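Local coordinates for GTP-binding nuclear protein GSP1 (Encephalitozoon cuniculi, PDB 4DJT) that binds guanine nucleotides as a Ran-family small GTPase and probably takes part in protein import into the nucleus and RNA export, at residues A[26-31]-A[160-165]; A[80-85]-A[111-116]; A[123-128]-A[152-157]. One frame throughout, in Å; residues are numbered along the deposited sequence. Where two conformers were deposited one is given.

Contact 1: residues A[26-31]-A[160-165]; sequences TYINRV and HNFGLP. With GDP (guanosine-5'-diphosphate), chain C.
Y27 and F162 both hold CG anti to the backbone N, with chi1 -180° and 175°, and these torsions swing their rings into the space between the two segments. The rings form an offset stack. Their centroids lie 4.7 Å apart and their planes are inclined by 29°. F162 CE1 sits over the centre of the Y27 ring, while Y27 OH lies above the rim of the F162 ring. The closest ring carbons are Y27 CE1 and F162 CD1, 3.5 Å apart. The Y27 hydroxyl donates a 2.7 Å hydrogen bond from OH to F162 O, in the carbonyl plane. One residue, F162, therefore receives Y27 twice, through its ring and through its backbone. P165 approaches the same hydroxyl, with its CG 3.5 Å from Y27 OH.

I28 CD1 lies at the edge of the F162 ring, 4.4 Å from F162 CZ. R30 folds back on its own segment. Its NH2 gives a 2.8 Å bond to Y27 O, which lies in the guanidinium plane. One residue before Y27, T26 N and OG1 both donate to GDP O1A, the latter at 2.6 Å. F91 adds an edge-to-face ring to Y27. The contact is buried packing of the Ras-type G domain. It joins the end of helix 24-28, which follows the P-loop, to the turn that leads into helix 164-174.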
loop_
_atom_site.group_PDB
_atom_site.type_symbol
_atom_site.label_atom_id
_atom_site.label_comp_id
_atom_site.label_asym_id
_atom_site.label_seq_id
_atom_site.Cartn_x
_atom_site.Cartn_y
_atom_site.Cartn_z
ATOM N N THR A 26 1.172 -2.839 -9.463
ATOM C CA THR A 26 0.587 -4.166 -9.757
ATOM C C THR A 26 -0.458 -4.570 -8.708
ATOM O O THR A 26 -1.533 -5.125 -9.048
ATOM C CB THR A 26 1.674 -5.256 -9.940
ATOM O OG1 THR A 26 2.602 -4.826 -10.965
ATOM C CG2 THR A 26 1.032 -6.598 -10.370
ATOM N N TYR A 27 -0.157 -4.255 -7.450
ATOM C CA TYR A 27 -1.045 -4.538 -6.343
ATOM C C TYR A 27 -2.367 -3.807 -6.474
ATOM O O TYR A 27 -3.419 -4.442 -6.480
ATOM C CB TYR A 27 -0.397 -4.142 -5.046
ATOM C CG TYR A 27 -1.241 -4.396 -3.794
ATOM C CD1 TYR A 27 -1.461 -5.697 -3.326
ATOM C CD2 TYR A 27 -1.732 -3.353 -3.049
ATOM C CE1 TYR A 27 -2.184 -5.930 -2.175
ATOM C CE2 TYR A 27 -2.461 -3.577 -1.890
ATOM C CZ TYR A 27 -2.692 -4.872 -1.464
ATOM O OH TYR A 27 -3.418 -5.078 -0.285
ATOM N N ILE A 28 -2.320 -2.472 -6.619
ATOM C CA ILE A 28 -3.523 -1.651 -6.458
ATOM C C ILE A 28 -4.269 -1.340 -7.759
ATOM O O ILE A 28 -5.441 -1.030 -7.714
ATOM C CB ILE A 28 -3.197 -0.330 -5.767
ATOM C CG1 ILE A 28 -4.461 0.312 -5.143
ATOM C CG2 ILE A 28 -2.433 0.573 -6.734
ATOM C CD1 ILE A 28 -5.091 -0.482 -4.001
ATOM N N ASN A 29 -3.577 -1.388 -8.908
ATOM C CA ASN A 29 -4.118 -0.832 -10.141
ATOM C C ASN A 29 -5.105 -1.862 -10.777
ATOM O O ASN A 29 -4.852 -2.425 -11.864
ATOM C CB ASN A 29 -2.989 -0.474 -11.079
ATOM C CG ASN A 29 -3.458 0.199 -12.355
ATOM O OD1 ASN A 29 -4.557 0.763 -12.424
ATOM N ND2 ASN A 29 -2.637 0.130 -13.367
ATOM N N ARG A 30 -6.159 -2.125 -10.003
ATOM C CA ARG A 30 -7.222 -3.045 -10.355
ATOM C C ARG A 30 -8.521 -2.270 -10.387
ATOM O O ARG A 30 -8.601 -1.144 -9.920
ATOM C CB ARG A 30 -7.267 -4.213 -9.345
ATOM C CG ARG A 30 -5.966 -4.999 -9.308
ATOM C CD ARG A 30 -5.922 -6.009 -8.147
ATOM N NE ARG A 30 -5.350 -7.235 -8.646
ATOM C CZ ARG A 30 -4.074 -7.583 -8.565
ATOM N NH1 ARG A 30 -3.676 -8.731 -9.110
ATOM N NH2 ARG A 30 -3.213 -6.848 -7.882
ATOM N N VAL A 31 -9.549 -2.864 -10.951
ATOM C CA VAL A 31 -10.781 -2.127 -11.138
ATOM C C VAL A 31 -11.343 -1.614 -9.817
ATOM O O VAL A 31 -11.670 -0.430 -9.713
ATOM C CB VAL A 31 -11.825 -2.965 -11.909
ATOM C CG1 VAL A 31 -13.191 -2.308 -11.841
ATOM C CG2 VAL A 31 -11.355 -3.188 -13.348
ATOM N N HIS A 160 -2.918 -12.817 -4.506
ATOM C CA HIS A 160 -2.836 -13.662 -3.306
ATOM C C HIS A 160 -2.743 -12.759 -2.108
ATOM O O HIS A 160 -1.843 -11.944 -2.025
ATOM C CB HIS A 160 -1.609 -14.590 -3.360
ATOM C CG HIS A 160 -1.388 -15.439 -2.098
ATOM N ND1 HIS A 160 -2.208 -16.462 -1.749
ATOM C CD2 HIS A 160 -0.365 -15.409 -1.131
ATOM C CE1 HIS A 160 -1.747 -17.052 -0.618
ATOM N NE2 HIS A 160 -0.612 -16.421 -0.246
ATOM N N ASN A 161 -3.698 -12.906 -1.194
ATOM C CA ASN A 161 -3.763 -12.151 0.054
ATOM C C ASN A 161 -4.060 -10.649 -0.095
ATOM O O ASN A 161 -3.752 -9.880 0.815
ATOM C CB ASN A 161 -2.472 -12.341 0.904
ATOM C CG ASN A 161 -2.442 -13.665 1.634
ATOM O OD1 ASN A 161 -3.394 -14.429 1.582
ATOM N ND2 ASN A 161 -1.307 -13.960 2.297
ATOM N N PHE A 162 -4.702 -10.253 -1.205
ATOM C CA PHE A 162 -4.926 -8.852 -1.512
ATOM C C PHE A 162 -5.596 -8.136 -0.359
ATOM O O PHE A 162 -5.244 -7.008 -0.030
ATOM C CB PHE A 162 -5.828 -8.663 -2.738
ATOM C CG PHE A 162 -6.169 -7.217 -3.006
ATOM C CD1 PHE A 162 -5.313 -6.413 -3.738
ATOM C CD2 PHE A 162 -7.312 -6.631 -2.463
ATOM C CE1 PHE A 162 -5.581 -5.083 -3.950
ATOM C CE2 PHE A 162 -7.600 -5.297 -2.663
ATOM C CZ PHE A 162 -6.738 -4.508 -3.443
ATOM N N GLY A 163 -6.623 -8.783 0.203
ATOM C CA GLY A 163 -7.406 -8.166 1.241
ATOM C C GLY A 163 -6.773 -8.009 2.590
ATOM O O GLY A 163 -7.286 -7.198 3.411
ATOM N N LEU A 164 -5.700 -8.765 2.883
ATOM C CA LEU A 164 -5.225 -8.834 4.268
ATOM C C LEU A 164 -4.748 -7.470 4.824
ATOM O O LEU A 164 -5.083 -7.140 5.957
ATOM C CB LEU A 164 -4.141 -9.931 4.460
ATOM C CG LEU A 164 -4.609 -11.361 4.145
ATOM C CD1 LEU A 164 -3.465 -12.336 4.445
ATOM C CD2 LEU A 164 -5.847 -11.734 4.968
ATOM N N PRO A 165 -3.955 -6.682 4.031
ATOM C CA PRO A 165 -3.542 -5.396 4.585
ATOM C C PRO A 165 -4.734 -4.508 4.911
ATOM O O PRO A 165 -4.735 -3.829 5.927
ATOM C CB PRO A 165 -2.678 -4.792 3.475
ATOM C CG PRO A 165 -2.130 -6.030 2.774
ATOM C CD PRO A 165 -3.340 -6.918 2.724
HETATM P PB GDP C . 6.093 -0.320 -8.607
HETATM O O1B GDP C . 4.723 0.333 -8.851
HETATM O O2B GDP C . 6.397 -0.628 -7.150
HETATM O O3B GDP C . 7.207 0.384 -9.379
HETATM O O3A GDP C . 6.102 -1.771 -9.319
HETATM P PA GDP C . 5.204 -2.307 -10.521
HETATM O O1A GDP C . 3.805 -2.684 -10.074
HETATM O O2A GDP C . 5.367 -1.362 -11.670
HETATM O "O5'" GDP C . 5.871 -3.691 -10.905
HETATM C "C5'" GDP C . 7.280 -3.713 -11.207
HETATM C "C4'" GDP C . 7.569 -5.004 -11.950
HETATM O "O4'" GDP C . 7.412 -6.090 -11.061
HETATM C "C3'" GDP C . 6.601 -5.258 -13.074
HETATM O "O3'" GDP C . 7.297 -5.919 -14.111
HETATM C "C2'" GDP C . 5.582 -6.209 -12.528
HETATM O "O2'" GDP C . 4.999 -7.097 -13.501
HETATM C "C1'" GDP C . 6.423 -6.965 -11.523
HETATM N N9 GDP C . 5.621 -7.407 -10.392
HETATM C C8 GDP C . 4.858 -6.675 -9.549
HETATM N N7 GDP C . 4.264 -7.490 -8.642
HETATM C C5 GDP C . 4.702 -8.729 -8.860
HETATM C C6 GDP C . 4.490 -10.059 -8.264
HETATM O O6 GDP C . 3.739 -10.233 -7.259
HETATM N N1 GDP C . 5.139 -11.100 -8.826
HETATM C C2 GDP C . 5.956 -10.951 -9.907
HETATM N N2 GDP C . 6.572 -12.014 -10.426
HETATM N N3 GDP C . 6.185 -9.764 -10.500
HETATM C C4 GDP C . 5.587 -8.660 -10.017
#

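Contact 2: residues A[80-85]-A[111-116]; sequences VYYIGA and QAVVGN
Y82 leaves its backbone toward V113, and its CB makes the first contact, 3.7 Å from V113 CG1. Further out, ring atom CD2 comes within 4.0 Å of V113 CG2, which approaches obliquely. With chi1 at -61°, CG is anti to the carbonyl carbon, and the ring runs on past V113 along helix 103-114. The hydroxyl at its tip bonds E109, one helical turn before V113. W106 of the same helix also touches the side chain, and C15 and I17 of strand 11-17 pack against it.

The two valines divide the work. V113 turns its branches to Y82 and I83, and its CG1 lies 3.8 Å from I83 CG1. The side chains of I83 and V113 cross at about a right angle. V114 faces the turn that follows. It was modelled in two conformers. In one of them its CG2 lies near Y82 CB, A85 CB and Y82 O, and its CG1 near A85 O. Y82 O accepts the backbone N of A85, closing a type II beta turn with G84 at its positive-phi position.

The segment 80-85 belongs to the predicted switch II region, and the contact sets its end against helix 103-114. Valine methyls meet carbon and also two backbone carbonyl oxygens, without polar bonds. This implies van der Waals packing without directional bonds, at a partly buried edge, and the one polar tip finds its partner earlier in the helix.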
loop_
_atom_site.group_PDB
_atom_site.type_symbol
_atom_site.label_atom_id
_atom_site.label_comp_id
_atom_site.label_asym_id
_atom_site.label_seq_id
_atom_site.Cartn_x
_atom_site.Cartn_y
_atom_site.Cartn_z
ATOM N N VAL A 80 2.838 16.391 0.177
ATOM C CA VAL A 80 1.395 16.291 -0.115
ATOM C C VAL A 80 0.949 14.872 -0.463
ATOM O O VAL A 80 -0.209 14.544 -0.288
ATOM C CB VAL A 80 0.934 17.282 -1.213
ATOM C CG1 VAL A 80 0.794 18.683 -0.622
ATOM C CG2 VAL A 80 1.891 17.275 -2.392
ATOM N N TYR A 81 1.870 14.043 -0.922
ATOM C CA TYR A 81 1.581 12.630 -1.111
ATOM C C TYR A 81 1.145 12.017 0.209
ATOM O O TYR A 81 0.168 11.265 0.264
ATOM C CB TYR A 81 2.788 11.895 -1.686
ATOM C CG TYR A 81 2.524 10.438 -2.058
ATOM C CD1 TYR A 81 2.936 9.393 -1.238
ATOM C CD2 TYR A 81 1.851 10.104 -3.235
ATOM C CE1 TYR A 81 2.674 8.058 -1.570
ATOM C CE2 TYR A 81 1.585 8.785 -3.561
ATOM C CZ TYR A 81 1.990 7.764 -2.729
ATOM O OH TYR A 81 1.762 6.438 -3.130
ATOM N N TYR A 82 1.899 12.327 1.267
ATOM C CA TYR A 82 1.674 11.718 2.583
ATOM C C TYR A 82 0.560 12.406 3.373
ATOM O O TYR A 82 -0.139 11.767 4.159
ATOM C CB TYR A 82 2.958 11.712 3.386
ATOM C CG TYR A 82 4.065 10.933 2.746
ATOM C CD1 TYR A 82 3.924 9.579 2.479
ATOM C CD2 TYR A 82 5.238 11.520 2.424
ATOM C CE1 TYR A 82 4.930 8.853 1.903
ATOM C CE2 TYR A 82 6.268 10.789 1.843
ATOM C CZ TYR A 82 6.098 9.444 1.609
ATOM O OH TYR A 82 7.099 8.723 1.025
ATOM N N ILE A 83 0.412 13.719 3.199
ATOM C CA ILE A 83 -0.465 14.504 4.081
ATOM C C ILE A 83 -1.895 13.968 4.105
ATOM O O ILE A 83 -2.476 13.665 3.071
ATOM C CB ILE A 83 -0.509 15.989 3.669
ATOM C CG1 ILE A 83 0.816 16.663 4.025
ATOM C CG2 ILE A 83 -1.655 16.717 4.390
ATOM C CD1 ILE A 83 0.924 18.124 3.576
ATOM N N GLY A 84 -2.450 13.836 5.295
ATOM C CA GLY A 84 -3.819 13.378 5.435
ATOM C C GLY A 84 -3.978 11.857 5.479
ATOM O O GLY A 84 -5.096 11.373 5.677
ATOM N N ALA A 85 -2.885 11.110 5.278
ATOM C CA ALA A 85 -2.932 9.631 5.322
ATOM C C ALA A 85 -3.253 9.150 6.715
ATOM O O ALA A 85 -2.707 9.675 7.702
ATOM C CB ALA A 85 -1.620 8.994 4.864
ATOM N N GLN A 111 6.503 8.716 8.377
ATOM C CA GLN A 111 6.339 9.190 9.724
ATOM C C GLN A 111 6.787 10.631 9.913
ATOM O O GLN A 111 6.263 11.319 10.774
ATOM C CB GLN A 111 7.056 8.264 10.707
ATOM C CG GLN A 111 6.544 6.849 10.635
ATOM C CD GLN A 111 7.017 6.007 11.762
ATOM O OE1 GLN A 111 8.203 6.048 12.115
ATOM N NE2 GLN A 111 6.114 5.246 12.355
ATOM N N ALA A 112 7.721 11.095 9.100
ATOM C CA ALA A 112 8.157 12.503 9.194
ATOM C C ALA A 112 7.017 13.485 8.830
ATOM O O ALA A 112 6.998 14.618 9.301
ATOM C CB ALA A 112 9.359 12.746 8.294
ATOM N N VAL A 113 6.086 13.034 7.983
ATOM C CA VAL A 113 4.891 13.804 7.654
ATOM C C VAL A 113 3.621 13.470 8.484
ATOM O O VAL A 113 2.902 14.384 8.875
ATOM C CB VAL A 113 4.578 13.693 6.120
ATOM C CG1 VAL A 113 3.315 14.466 5.770
ATOM C CG2 VAL A 113 5.740 14.207 5.305
ATOM N N VAL A 114 3.345 12.197 8.770
ATOM C CA VAL A 114 2.067 11.746 9.350
ATOM C C VAL A 114 2.174 11.436 10.854
ATOM O O VAL A 114 1.171 11.328 11.531
ATOM C CB VAL A 114 1.566 10.483 8.606
ATOM C CG1 VAL A 114 0.183 10.057 9.077
ATOM C CG2 VAL A 114 1.572 10.725 7.094
ATOM N N GLY A 115 3.412 11.254 11.341
ATOM C CA GLY A 115 3.657 10.896 12.740
ATOM C C GLY A 115 3.809 9.392 12.926
ATOM O O GLY A 115 3.643 8.620 11.977
ATOM N N ASN A 116 4.071 8.992 14.163
ATOM C CA ASN A 116 4.468 7.637 14.498
ATOM C C ASN A 116 3.322 6.765 14.967
ATOM O O ASN A 116 3.556 5.634 15.365
ATOM C CB ASN A 116 5.503 7.651 15.646
ATOM C CG ASN A 116 6.643 8.607 15.407
ATOM O OD1 ASN A 116 7.058 8.827 14.273
ATOM N ND2 ASN A 116 7.166 9.198 16.503
#

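Contact 3: residues A[123-128]-A[152-157]; sequences CANKID and FEISAK. With GDP (guanosine-5'-diphosphate), chain C.
D128 OD1 accepts GDP N1 at 2.7 Å and lies 2.9 Å from S155 OG across the contact. The S155 proton could serve either D128 OD1 or GDP O6. K157 N donates to GDP O6 at 3.1 Å with an N-H...O angle of 164°. D128 takes the neighbouring N1 and N2 of the same guanine edge, its OD2 accepting N2 at 2.8 Å. The two oxygens thus take a parallel pair of N-H groups. D128 CG stands between the backbone N and carbonyl carbon, chi1 59°, which turns the carboxylate to the base.

These residues form the NKxD motif (N125 to D128) and the SAK motif (S155 to K157) of Ras-type GTPases. N125 ties the two together. Its OD1 receives A156 N at 2.8 Å on a lone pair in the amide plane, while its ND2 bonds V22 O of the P-loop. K126 lays its extended chain over one face of the purine, with CG 3.6 Å from GDP C6. Its NZ has a salt bridge to D93 and a bond to G21 O.

Strands 120-125 and 150-154 run parallel and lead into the two motifs. A124 N donates to F152 O, and I154 N returns a nearly straight bond to A124 O, 176° at the hydrogen. On one side of the sheet I154 CD1 packs on C123 CB. I127 CG2 meets E153 CB at 3.8 Å.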
loop_
_atom_site.group_PDB
_atom_site.type_symbol
_atom_site.label_atom_id
_atom_site.label_comp_id
_atom_site.label_asym_id
_atom_site.label_seq_id
_atom_site.Cartn_x
_atom_site.Cartn_y
_atom_site.Cartn_z
ATOM N N CYS A 123 4.435 -5.420 3.465
ATOM C CA CYS A 123 4.179 -6.523 2.542
ATOM C C CYS A 123 5.429 -6.973 1.806
ATOM O O CYS A 123 6.051 -6.206 1.096
ATOM C CB CYS A 123 3.135 -6.140 1.474
ATOM S SG CYS A 123 1.513 -5.788 2.187
ATOM N N ALA A 124 5.763 -8.237 2.013
ATOM C CA ALA A 124 6.736 -8.948 1.236
ATOM C C ALA A 124 6.092 -9.375 -0.072
ATOM O O ALA A 124 5.322 -10.343 -0.103
ATOM C CB ALA A 124 7.200 -10.186 2.026
ATOM N N ASN A 125 6.438 -8.693 -1.164
ATOM C CA ASN A 125 5.815 -8.976 -2.449
ATOM C C ASN A 125 6.686 -9.852 -3.372
ATOM O O ASN A 125 7.911 -9.929 -3.204
ATOM C CB ASN A 125 5.432 -7.664 -3.147
ATOM C CG ASN A 125 4.592 -7.887 -4.395
ATOM O OD1 ASN A 125 3.677 -8.717 -4.383
ATOM N ND2 ASN A 125 4.845 -7.072 -5.466
ATOM N N LYS A 126 6.021 -10.498 -4.325
ATOM C CA LYS A 126 6.673 -11.329 -5.358
ATOM C C LYS A 126 7.106 -12.652 -4.762
ATOM O O LYS A 126 8.057 -13.285 -5.265
ATOM C CB LYS A 126 7.868 -10.618 -5.982
ATOM C CG LYS A 126 7.543 -9.268 -6.573
ATOM C CD LYS A 126 8.592 -8.813 -7.548
ATOM C CE LYS A 126 8.409 -7.376 -7.983
ATOM N NZ LYS A 126 9.557 -6.855 -8.792
ATOM N N ILE A 127 6.395 -13.106 -3.716
ATOM C CA ILE A 127 6.703 -14.430 -3.126
ATOM C C ILE A 127 6.514 -15.542 -4.135
ATOM O O ILE A 127 6.875 -16.683 -3.859
ATOM C CB ILE A 127 5.842 -14.777 -1.887
ATOM C CG1 ILE A 127 4.340 -14.847 -2.267
ATOM C CG2 ILE A 127 6.125 -13.785 -0.769
ATOM C CD1 ILE A 127 3.442 -15.261 -1.126
ATOM N N ASP A 128 5.920 -15.220 -5.283
ATOM C CA ASP A 128 5.795 -16.201 -6.381
ATOM C C ASP A 128 7.099 -16.531 -7.121
ATOM O O ASP A 128 7.164 -17.544 -7.794
ATOM C CB ASP A 128 4.748 -15.755 -7.375
ATOM C CG ASP A 128 5.066 -14.396 -7.997
ATOM O OD1 ASP A 128 4.743 -13.357 -7.361
ATOM O OD2 ASP A 128 5.597 -14.363 -9.149
ATOM N N PHE A 152 2.696 -9.112 5.958
ATOM C CA PHE A 152 2.079 -10.119 5.101
ATOM C C PHE A 152 2.963 -10.484 3.930
ATOM O O PHE A 152 3.627 -9.628 3.361
ATOM C CB PHE A 152 0.738 -9.618 4.550
ATOM C CG PHE A 152 -0.242 -9.230 5.624
ATOM C CD1 PHE A 152 -0.877 -10.198 6.370
ATOM C CD2 PHE A 152 -0.441 -7.904 5.956
ATOM C CE1 PHE A 152 -1.750 -9.860 7.396
ATOM C CE2 PHE A 152 -1.323 -7.557 6.955
ATOM C CZ PHE A 152 -1.982 -8.527 7.675
ATOM N N GLU A 153 2.939 -11.769 3.573
ATOM C CA GLU A 153 3.564 -12.253 2.319
ATOM C C GLU A 153 2.477 -12.262 1.253
ATOM O O GLU A 153 1.388 -12.803 1.473
ATOM C CB GLU A 153 4.177 -13.643 2.546
ATOM C CG GLU A 153 5.201 -13.605 3.678
ATOM C CD GLU A 153 5.983 -14.902 3.894
ATOM O OE1 GLU A 153 5.497 -15.994 3.470
ATOM O OE2 GLU A 153 7.090 -14.808 4.498
ATOM N N ILE A 154 2.712 -11.565 0.146
ATOM C CA ILE A 154 1.685 -11.453 -0.925
ATOM C C ILE A 154 2.305 -11.679 -2.315
ATOM O O ILE A 154 3.519 -11.569 -2.510
ATOM C CB ILE A 154 0.991 -10.054 -0.958
ATOM C CG1 ILE A 154 1.958 -8.964 -1.368
ATOM C CG2 ILE A 154 0.413 -9.647 0.418
ATOM C CD1 ILE A 154 1.302 -7.587 -1.609
ATOM N N SER A 155 1.434 -11.895 -3.284
ATOM C CA SER A 155 1.794 -11.736 -4.699
ATOM C C SER A 155 0.836 -10.730 -5.348
ATOM O O SER A 155 -0.332 -10.984 -5.531
ATOM C CB SER A 155 1.771 -13.075 -5.456
ATOM O OG SER A 155 1.894 -12.826 -6.866
ATOM N N ALA A 156 1.343 -9.548 -5.642
ATOM C CA ALA A 156 0.527 -8.552 -6.307
ATOM C C ALA A 156 0.077 -9.046 -7.669
ATOM O O ALA A 156 -0.965 -8.645 -8.148
ATOM C CB ALA A 156 1.300 -7.255 -6.442
ATOM N N LYS A 157 0.877 -9.895 -8.312
ATOM C CA LYS A 157 0.504 -10.450 -9.638
ATOM C C LYS A 157 -0.828 -11.217 -9.581
ATOM O O LYS A 157 -1.764 -10.927 -10.346
ATOM C CB LYS A 157 1.599 -11.362 -10.183
ATOM C CG LYS A 157 1.198 -12.127 -11.454
ATOM C CD LYS A 157 2.351 -12.951 -12.021
ATOM C CE LYS A 157 2.605 -14.232 -11.222
ATOM N NZ LYS A 157 1.949 -15.435 -11.823
HETATM P PB GDP C . 6.093 -0.320 -8.607
HETATM O O1B GDP C . 4.723 0.333 -8.851
HETATM O O2B GDP C . 6.397 -0.628 -7.150
HETATM O O3B GDP C . 7.207 0.384 -9.379
HETATM O O3A GDP C . 6.102 -1.771 -9.319
HETATM P PA GDP C . 5.204 -2.307 -10.521
HETATM O O1A GDP C . 3.805 -2.684 -10.074
HETATM O O2A GDP C . 5.367 -1.362 -11.670
HETATM O "O5'" GDP C . 5.871 -3.691 -10.905
HETATM C "C5'" GDP C . 7.280 -3.713 -11.207
HETATM C "C4'" GDP C . 7.569 -5.004 -11.950
HETATM O "O4'" GDP C . 7.412 -6.090 -11.061
HETATM C "C3'" GDP C . 6.601 -5.258 -13.074
HETATM O "O3'" GDP C . 7.297 -5.919 -14.111
HETATM C "C2'" GDP C . 5.582 -6.209 -12.528
HETATM O "O2'" GDP C . 4.999 -7.097 -13.501
HETATM C "C1'" GDP C . 6.423 -6.965 -11.523
HETATM N N9 GDP C . 5.621 -7.407 -10.392
HETATM C C8 GDP C . 4.858 -6.675 -9.549
HETATM N N7 GDP C . 4.264 -7.490 -8.642
HETATM C C5 GDP C . 4.702 -8.729 -8.860
HETATM C C6 GDP C . 4.490 -10.059 -8.264
HETATM O O6 GDP C . 3.739 -10.233 -7.259
HETATM N N1 GDP C . 5.139 -11.100 -8.826
HETATM C C2 GDP C . 5.956 -10.951 -9.907
HETATM N N2 GDP C . 6.572 -12.014 -10.426
HETATM N N3 GDP C . 6.185 -9.764 -10.500
HETATM C C4 GDP C . 5.587 -8.660 -10.017
#

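All three contacts lie in one Ras-type G domain, built on a mixed sheet with helices around it. Contact 1 has the first and the last segment along the chain, so contacts 2 and 3 fall between its two halves. Contact 2 comes before contact 3, and helix 103-114 leads on to strand 120-125. Contacts 1 and 3 have centres about 10 Å apart and touch directly: R30 NH1 meets A156 O, and N161 ND2 meets E153 O. Both also reach GDP, at the alpha phosphate and at the base. Contact 2 is remote, with its centre about 22 Å from that of contact 1 and 25 Å from that of contact 3. The base-binding region and the end of predicted switch II are thus packed separately.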